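Local coordinates for protein ZmpA Glycopeptidase (Clostridium perfringens, PDB 6XSX) that probably cleaves the peptide backbone of glycoproteins as an M60-family glycopeptidase, this chain being the catalytic module of a much longer multidomain protein, at residues Glu323-Asp333 with Lys488-Asn496; Pro354-Asp362 with Asn429-Tyr439. All coordinates share one frame; numbering follows the deposited sequence.

Contact 1. Residues Glu323-Asp333 with Lys488-Asn496; sequences ERNILPKVALD and KTIGFTSTN. With EDO (1,2-ethanediol), chain E.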
# COMPACT_ATOMS: atom_id res chain seq x y z
N GLU A 323 -12.83 16.47 11.15
CA GLU A 323 -13.41 17.54 11.95
C GLU A 323 -12.61 18.84 11.84
O GLU A 323 -13.20 19.93 11.87
CB GLU A 323 -13.59 17.09 13.41
CG GLU A 323 -14.61 15.98 13.60
CD GLU A 323 -16.05 16.31 13.20
OE1 GLU A 323 -16.53 17.38 13.58
OE2 GLU A 323 -16.69 15.49 12.50
N ARG A 324 -11.28 18.75 11.72
CA ARG A 324 -10.44 19.94 11.72
C ARG A 324 -10.46 20.65 10.37
O ARG A 324 -10.23 21.85 10.30
CB ARG A 324 -8.98 19.59 12.04
CG ARG A 324 -8.68 19.41 13.52
CD ARG A 324 -7.23 19.02 13.71
NE ARG A 324 -6.93 19.02 15.13
CZ ARG A 324 -5.72 18.86 15.66
NH1 ARG A 324 -4.66 18.70 14.88
NH2 ARG A 324 -5.57 18.87 16.98
N ASN A 325 -10.69 19.89 9.29
CA ASN A 325 -10.33 20.35 7.96
C ASN A 325 -11.48 20.14 6.97
O ASN A 325 -11.95 21.10 6.36
CB ASN A 325 -9.10 19.62 7.42
CG ASN A 325 -7.81 20.37 7.66
OD1 ASN A 325 -7.31 21.04 6.75
ND2 ASN A 325 -7.27 20.27 8.87
N ILE A 326 -11.87 18.87 6.79
CA ILE A 326 -12.60 18.46 5.60
C ILE A 326 -14.06 18.86 5.74
O ILE A 326 -14.58 19.59 4.91
CB ILE A 326 -12.43 16.94 5.35
CG1 ILE A 326 -10.95 16.58 5.13
CG2 ILE A 326 -13.30 16.48 4.19
CD1 ILE A 326 -10.59 15.16 5.49
N LEU A 327 -14.70 18.39 6.81
CA LEU A 327 -16.15 18.46 6.93
C LEU A 327 -16.63 19.90 7.09
O LEU A 327 -17.60 20.28 6.44
CB LEU A 327 -16.63 17.53 8.05
CG LEU A 327 -16.49 16.04 7.73
CD1 LEU A 327 -16.96 15.19 8.90
CD2 LEU A 327 -17.26 15.67 6.46
N PRO A 328 -15.97 20.77 7.90
CA PRO A 328 -16.35 22.18 7.97
C PRO A 328 -16.10 22.93 6.66
O PRO A 328 -16.74 23.94 6.40
CB PRO A 328 -15.42 22.80 9.03
CG PRO A 328 -14.86 21.62 9.78
CD PRO A 328 -14.86 20.45 8.81
N LYS A 329 -15.15 22.44 5.85
CA LYS A 329 -14.81 23.14 4.63
C LYS A 329 -15.90 22.89 3.58
O LYS A 329 -16.35 23.84 2.93
CB LYS A 329 -13.38 22.80 4.19
CG LYS A 329 -12.92 23.36 2.84
CD LYS A 329 -11.59 22.81 2.37
CE LYS A 329 -11.50 21.29 2.50
NZ LYS A 329 -10.20 20.74 2.05
N VAL A 330 -16.35 21.64 3.45
CA VAL A 330 -17.21 21.23 2.34
C VAL A 330 -18.66 21.63 2.61
O VAL A 330 -19.47 21.63 1.69
CB VAL A 330 -17.14 19.72 2.03
CG1 VAL A 330 -15.79 19.28 1.49
CG2 VAL A 330 -17.58 18.89 3.22
N ALA A 331 -18.98 21.92 3.88
CA ALA A 331 -20.37 22.14 4.25
C ALA A 331 -20.88 23.48 3.71
O ALA A 331 -22.03 23.56 3.28
CB ALA A 331 -20.55 21.99 5.74
N LEU A 332 -20.02 24.50 3.68
CA LEU A 332 -20.41 25.86 3.37
C LEU A 332 -20.96 25.93 1.94
O LEU A 332 -20.53 25.17 1.08
CB LEU A 332 -19.21 26.81 3.53
CG LEU A 332 -18.53 26.79 4.90
CD1 LEU A 332 -17.47 27.88 4.99
CD2 LEU A 332 -19.54 26.92 6.03
N ASP A 333 -21.90 26.85 1.72
CA ASP A 333 -22.62 26.92 0.45
C ASP A 333 -21.88 27.80 -0.57
O ASP A 333 -22.06 27.62 -1.77
CB ASP A 333 -24.10 27.25 0.65
CG ASP A 333 -24.93 26.04 1.03
OD1 ASP A 333 -24.58 24.92 0.58
OD2 ASP A 333 -25.90 26.22 1.80
N LYS A 488 -29.13 29.04 5.80
CA LYS A 488 -27.82 28.78 5.21
C LYS A 488 -27.11 27.67 5.98
O LYS A 488 -27.08 27.69 7.21
CB LYS A 488 -26.99 30.07 5.16
N THR A 489 -26.55 26.69 5.26
CA THR A 489 -25.76 25.62 5.85
C THR A 489 -24.52 26.22 6.50
O THR A 489 -23.76 26.92 5.83
CB THR A 489 -25.35 24.59 4.78
OG1 THR A 489 -26.50 24.25 4.02
CG2 THR A 489 -24.75 23.33 5.36
N ILE A 490 -24.29 25.94 7.79
CA ILE A 490 -23.17 26.56 8.47
C ILE A 490 -22.16 25.51 8.94
O ILE A 490 -21.08 25.88 9.39
CB ILE A 490 -23.60 27.49 9.62
CG1 ILE A 490 -24.46 26.75 10.65
CG2 ILE A 490 -24.29 28.73 9.08
CD1 ILE A 490 -24.46 27.39 12.01
N GLY A 491 -22.52 24.22 8.87
CA GLY A 491 -21.59 23.19 9.31
C GLY A 491 -22.09 21.77 9.07
O GLY A 491 -23.26 21.54 8.73
N PHE A 492 -21.18 20.82 9.26
CA PHE A 492 -21.47 19.40 9.37
C PHE A 492 -20.41 18.77 10.26
O PHE A 492 -19.22 18.96 10.04
CB PHE A 492 -21.42 18.71 8.01
CG PHE A 492 -21.70 17.22 8.06
CD1 PHE A 492 -20.70 16.31 8.36
CD2 PHE A 492 -22.97 16.73 7.80
CE1 PHE A 492 -20.96 14.95 8.41
CE2 PHE A 492 -23.23 15.37 7.84
CZ PHE A 492 -22.22 14.48 8.14
N THR A 493 -20.87 18.00 11.25
CA THR A 493 -19.95 17.32 12.13
C THR A 493 -20.35 15.85 12.21
O THR A 493 -21.54 15.52 12.18
CB THR A 493 -19.93 17.95 13.53
OG1 THR A 493 -18.97 17.21 14.28
CG2 THR A 493 -21.28 17.91 14.22
N SER A 494 -19.33 15.00 12.31
CA SER A 494 -19.53 13.57 12.53
C SER A 494 -19.63 13.28 14.03
O SER A 494 -19.77 12.13 14.42
CB SER A 494 -18.46 12.76 11.85
OG SER A 494 -17.21 12.89 12.51
N THR A 495 -19.59 14.33 14.86
CA THR A 495 -19.66 14.17 16.31
C THR A 495 -21.08 14.49 16.80
O THR A 495 -21.95 14.86 16.01
CB THR A 495 -18.62 15.04 17.03
OG1 THR A 495 -19.07 16.40 16.96
CG2 THR A 495 -17.22 14.91 16.46
N ASN A 496 -21.28 14.34 18.12
CA ASN A 496 -22.56 14.60 18.77
C ASN A 496 -22.68 16.06 19.20
O ASN A 496 -23.59 16.40 19.95
CB ASN A 496 -22.81 13.66 19.96
CG ASN A 496 -21.80 13.78 21.08
OD1 ASN A 496 -21.02 14.74 21.14
ND2 ASN A 496 -21.78 12.82 21.98
C1 EDO E . -22.84 11.78 14.80
O1 EDO E . -22.20 10.69 14.17
C2 EDO E . -22.82 11.73 16.29
O2 EDO E . -22.56 10.44 16.78

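Contact 2. Residues Pro354-Asp362 with Asn429-Tyr439; sequences PLWQLQLYD and NKLWYANDKMY. With EDO (1,2-ethanediol), chain E; EDO (1,2-ethanediol), chain G.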
# COMPACT_ATOMS: atom_id res chain seq x y z
N PRO A 354 -11.28 13.80 -1.02
CA PRO A 354 -12.42 13.67 -1.94
C PRO A 354 -12.53 12.31 -2.63
O PRO A 354 -13.63 11.85 -2.95
CB PRO A 354 -12.18 14.78 -2.98
CG PRO A 354 -10.70 15.10 -2.86
CD PRO A 354 -10.41 14.93 -1.38
N LEU A 355 -11.37 11.70 -2.89
CA LEU A 355 -11.28 10.41 -3.57
C LEU A 355 -11.62 9.30 -2.58
O LEU A 355 -12.32 8.35 -2.92
CB LEU A 355 -9.87 10.23 -4.14
CG LEU A 355 -9.50 11.19 -5.28
CD1 LEU A 355 -8.02 11.09 -5.62
CD2 LEU A 355 -10.35 10.93 -6.52
N TRP A 356 -11.11 9.43 -1.35
CA TRP A 356 -11.41 8.47 -0.30
C TRP A 356 -12.92 8.42 -0.03
O TRP A 356 -13.49 7.34 0.14
CB TRP A 356 -10.60 8.80 0.97
CG TRP A 356 -10.86 7.85 2.10
CD1 TRP A 356 -11.32 8.17 3.34
CD2 TRP A 356 -10.70 6.42 2.08
NE1 TRP A 356 -11.43 7.04 4.11
CE2 TRP A 356 -11.08 5.95 3.35
CE3 TRP A 356 -10.28 5.50 1.12
CZ2 TRP A 356 -11.04 4.59 3.69
CZ3 TRP A 356 -10.25 4.15 1.44
CH2 TRP A 356 -10.62 3.71 2.71
N GLN A 357 -13.56 9.60 0.00
CA GLN A 357 -14.99 9.71 0.23
C GLN A 357 -15.77 8.94 -0.84
O GLN A 357 -16.74 8.26 -0.51
CB GLN A 357 -15.43 11.18 0.22
CG GLN A 357 -14.95 11.96 1.43
CD GLN A 357 -15.52 13.35 1.46
OE1 GLN A 357 -15.51 14.07 0.47
NE2 GLN A 357 -16.03 13.75 2.62
N LEU A 358 -15.38 9.09 -2.11
CA LEU A 358 -16.03 8.38 -3.20
C LEU A 358 -15.86 6.87 -3.02
O LEU A 358 -16.76 6.12 -3.39
CB LEU A 358 -15.48 8.84 -4.55
CG LEU A 358 -15.73 10.31 -4.90
CD1 LEU A 358 -15.04 10.71 -6.21
CD2 LEU A 358 -17.22 10.63 -4.97
N GLN A 359 -14.73 6.45 -2.44
CA GLN A 359 -14.43 5.04 -2.22
C GLN A 359 -15.22 4.51 -1.02
O GLN A 359 -15.63 3.35 -1.00
CB GLN A 359 -12.93 4.82 -2.03
CG GLN A 359 -12.54 3.38 -1.72
CD GLN A 359 -12.77 2.42 -2.87
OE1 GLN A 359 -12.93 2.82 -4.02
NE2 GLN A 359 -12.80 1.14 -2.56
N LEU A 360 -15.43 5.36 -0.01
CA LEU A 360 -16.30 4.99 1.10
C LEU A 360 -17.72 4.78 0.58
O LEU A 360 -18.41 3.85 0.99
CB LEU A 360 -16.25 6.10 2.17
CG LEU A 360 -14.98 6.19 3.01
CD1 LEU A 360 -14.94 7.51 3.78
CD2 LEU A 360 -14.90 5.03 4.00
N TYR A 361 -18.15 5.65 -0.35
CA TYR A 361 -19.50 5.63 -0.88
C TYR A 361 -19.73 4.38 -1.73
O TYR A 361 -20.78 3.76 -1.63
CB TYR A 361 -19.80 6.90 -1.67
CG TYR A 361 -21.11 6.88 -2.42
CD1 TYR A 361 -22.33 6.89 -1.75
CD2 TYR A 361 -21.14 6.82 -3.81
CE1 TYR A 361 -23.54 6.86 -2.42
CE2 TYR A 361 -22.34 6.79 -4.50
CZ TYR A 361 -23.54 6.82 -3.81
OH TYR A 361 -24.73 6.77 -4.48
N ASP A 362 -18.72 4.02 -2.54
CA ASP A 362 -18.82 2.88 -3.44
C ASP A 362 -17.43 2.27 -3.63
O ASP A 362 -16.57 2.82 -4.34
CB ASP A 362 -19.44 3.31 -4.78
CG ASP A 362 -19.73 2.18 -5.76
OD1 ASP A 362 -19.07 1.12 -5.68
OD2 ASP A 362 -20.61 2.38 -6.60
N ASN A 429 -27.02 12.81 -3.52
CA ASN A 429 -26.51 12.71 -2.16
C ASN A 429 -25.37 13.71 -2.01
O ASN A 429 -24.59 13.91 -2.94
CB ASN A 429 -25.93 11.34 -1.85
CG ASN A 429 -26.88 10.18 -2.07
OD1 ASN A 429 -27.05 9.72 -3.20
ND2 ASN A 429 -27.50 9.71 -1.00
N LYS A 430 -25.25 14.29 -0.81
CA LYS A 430 -24.12 15.15 -0.49
C LYS A 430 -22.90 14.28 -0.16
O LYS A 430 -22.56 14.07 1.01
CB LYS A 430 -24.52 16.14 0.61
CG LYS A 430 -25.73 17.00 0.27
CD LYS A 430 -25.92 18.18 1.22
CE LYS A 430 -27.10 19.06 0.85
NZ LYS A 430 -27.36 20.06 1.91
N LEU A 431 -22.26 13.77 -1.21
CA LEU A 431 -21.22 12.77 -1.08
C LEU A 431 -20.05 13.32 -0.26
O LEU A 431 -19.31 12.55 0.34
CB LEU A 431 -20.76 12.33 -2.47
CG LEU A 431 -21.82 11.70 -3.38
CD1 LEU A 431 -21.22 11.40 -4.74
CD2 LEU A 431 -22.40 10.43 -2.76
N TRP A 432 -19.92 14.66 -0.19
CA TRP A 432 -18.82 15.27 0.54
C TRP A 432 -19.00 15.16 2.05
O TRP A 432 -18.13 15.59 2.80
CB TRP A 432 -18.60 16.73 0.12
CG TRP A 432 -19.88 17.51 0.01
CD1 TRP A 432 -20.46 18.27 0.98
CD2 TRP A 432 -20.76 17.57 -1.13
NE1 TRP A 432 -21.63 18.82 0.52
CE2 TRP A 432 -21.84 18.40 -0.77
CE3 TRP A 432 -20.74 17.00 -2.41
CZ2 TRP A 432 -22.89 18.68 -1.65
CZ3 TRP A 432 -21.77 17.27 -3.28
CH2 TRP A 432 -22.83 18.10 -2.90
N TYR A 433 -20.12 14.57 2.51
CA TYR A 433 -20.28 14.32 3.94
C TYR A 433 -19.76 12.93 4.32
O TYR A 433 -19.77 12.58 5.49
CB TYR A 433 -21.74 14.48 4.38
CG TYR A 433 -22.30 15.89 4.39
CD1 TYR A 433 -21.48 17.00 4.49
CD2 TYR A 433 -23.67 16.11 4.35
CE1 TYR A 433 -21.98 18.29 4.50
CE2 TYR A 433 -24.20 17.40 4.37
CZ TYR A 433 -23.35 18.49 4.44
OH TYR A 433 -23.86 19.76 4.45
N ALA A 434 -19.30 12.14 3.33
CA ALA A 434 -18.77 10.81 3.63
C ALA A 434 -17.63 10.92 4.63
O ALA A 434 -16.82 11.84 4.55
CB ALA A 434 -18.31 10.10 2.37
N ASN A 435 -17.58 9.96 5.56
CA ASN A 435 -16.52 9.86 6.55
C ASN A 435 -16.44 8.43 7.08
O ASN A 435 -17.31 7.61 6.78
CB ASN A 435 -16.67 10.92 7.65
CG ASN A 435 -17.85 10.67 8.57
OD1 ASN A 435 -17.76 9.82 9.45
ND2 ASN A 435 -18.95 11.38 8.36
N ASP A 436 -15.39 8.14 7.85
CA ASP A 436 -15.05 6.81 8.31
C ASP A 436 -16.16 6.15 9.12
O ASP A 436 -16.19 4.92 9.19
CB ASP A 436 -13.70 6.78 9.05
CG ASP A 436 -12.51 7.12 8.16
OD1 ASP A 436 -12.64 7.02 6.94
OD2 ASP A 436 -11.47 7.50 8.70
N LYS A 437 -17.08 6.92 9.71
CA LYS A 437 -18.18 6.31 10.46
C LYS A 437 -18.98 5.34 9.59
O LYS A 437 -19.56 4.39 10.10
CB LYS A 437 -19.09 7.35 11.12
CG LYS A 437 -18.41 8.17 12.22
CD LYS A 437 -19.39 8.73 13.24
CE LYS A 437 -20.13 7.66 13.99
NZ LYS A 437 -21.14 8.25 14.91
N MET A 438 -18.95 5.57 8.27
CA MET A 438 -19.71 4.76 7.32
C MET A 438 -19.31 3.29 7.40
O MET A 438 -20.14 2.43 7.15
CB MET A 438 -19.54 5.27 5.88
CG MET A 438 -20.28 6.59 5.60
SD MET A 438 -19.72 7.34 4.04
CE MET A 438 -20.32 6.12 2.87
N TYR A 439 -18.04 2.99 7.75
CA TYR A 439 -17.65 1.61 8.02
C TYR A 439 -17.52 1.32 9.51
O TYR A 439 -17.82 0.20 9.94
CB TYR A 439 -16.44 1.16 7.19
CG TYR A 439 -15.11 1.76 7.59
CD1 TYR A 439 -14.63 2.89 6.94
CD2 TYR A 439 -14.33 1.21 8.60
CE1 TYR A 439 -13.41 3.45 7.28
CE2 TYR A 439 -13.11 1.76 8.95
CZ TYR A 439 -12.64 2.88 8.28
OH TYR A 439 -11.43 3.44 8.60
C1 EDO E . -22.84 11.78 14.80
O1 EDO E . -22.20 10.69 14.17
C2 EDO E . -22.82 11.73 16.29
O2 EDO E . -22.56 10.44 16.78
C1 EDO G . -18.09 3.50 -8.96
O1 EDO G . -17.63 2.39 -9.70
C2 EDO G . -19.44 3.96 -9.39
O2 EDO G . -20.29 2.88 -9.72
O HOH W 1 -27.01 6.98 -3.34

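Contact 1. Residues Glu323-Asp333 with Lys488-Asn496
T489 meets D333 and A331 at two points. Its OG1 donates to D333 OD2 over 3.0 Å, on the syn side of the carboxylate but 33° out of its plane. The two side chains cross at about a right angle. D333 has a second partner, since its OD1 forms a salt bridge with R408. The methyl of T489, CG2, lies 3.4 Å from the carbonyl O of A331. At I490 the contact is looser: its carbonyl O touches L332 CD2. I490 and G491 both face I483 on the neighbouring strand, a classic beta bulge. G491 brings its backbone close to the helix, with its C 3.7 Å from A331 CB. The strand is an outermost one of a four-stranded antiparallel sheet, and helix 321-331 runs roughly antiparallel to it, 146° between the short axes. F492 has CG anti to the backbone N (chi1 179°), and its ring edge meets L327, F492 CD1 to L327 CD1 at 3.9 Å. Its CB touches A331 CB, and the ring also stacks with Y433. T493 and S494 then grip the carboxylate of E323. T493 OG1 donates a hydrogen bond to E323 OE1 at 2.5 Å, from above the carboxylate plane. That hydroxyl also accepts from T495 N, an ST turn, and from T495 OG1. S494 holds E323 OE2 twice: S494 N donates on the syn side at 2.7 Å, S494 OG on the anti side. With T493 this makes three donors, which fix the rotation of the carboxylate. T495 adds its CG2 methyl against E323 CD.

Contact 2. Residues Pro354-Asp362 with Asn429-Tyr439
Q357 reaches into the turn of 431-434 and holds two carbonyls with one amide nitrogen. Q357 NE2 donates to A434 O in the carbonyl plane, on a lone pair, at 2.8 Å. It also donates to W432 O, from above that carbonyl plane and with a more bent N-H (141°). The side chain is extended beyond CG, and its CB rests on A434 CB. L360 lies further along the helix and packs on N435, M438 and Y439. Its CD1 touches the backbone of N435, and L360 CD2 meets the ring edge of Y439, 3.6 Å from Y439 CD1. The methyl CE of M438 sits 3.5 Å from L360 O, its chain bent at chi3. W356 turns its indole edge to D436. W356 NE1 to D436 OD1 is 3.1 Å and nearly straight (170°), with OD1 in the ring plane and the carboxylate steeply turned against the ring. At the other flank L431 CD2 stands over the centre of the Y361 ring, 3.6 Å from the centroid and 8° off the normal, a CH-pi contact. A water bridges Y361 OH and N429 OD1, and the N429 side chain is also held by I520.

Further out, H409 bonds Q357 OE1. The hydroxyls of S314 and T317 hydrogen-bond D436 OD2, and Y439 OH bonds V312 O. N435 caps the helix that follows: its OD1 accepts from K437 N, and N435 and M438 form a capping box. Helix 347-361 is thereby joined to the segment that leads into the C-terminal strands. Most of the contact is buried. The Q357 amide has partners at both ends, so its orientation is probably fixed, and the hydroxyls on D436 OD2 probably help stabilise its negative charge.

After the N-terminal sheets and a run of helices, the chain forms helix 321-331, then helix 347-361. It then passes through the helices between 365 and 421 before reaching 429-439. There contact 2 closes a loop with 66 residues between its segments. The chain goes on into the C-terminal strands, and 488-496 returns to helix 321-331, closing contact 1. Contact 2 is nested inside that larger loop. The two are neighbours, with centres about 14 Å apart. V330 CG2 packs on W432 O, and K437 CD on S494 O. One ethanediol bonds both S494 O and K437 NZ. Contact 2 joins helix 347-361 to 429-439, while contact 1 ties helix 321-331 to the C-terminal sheet.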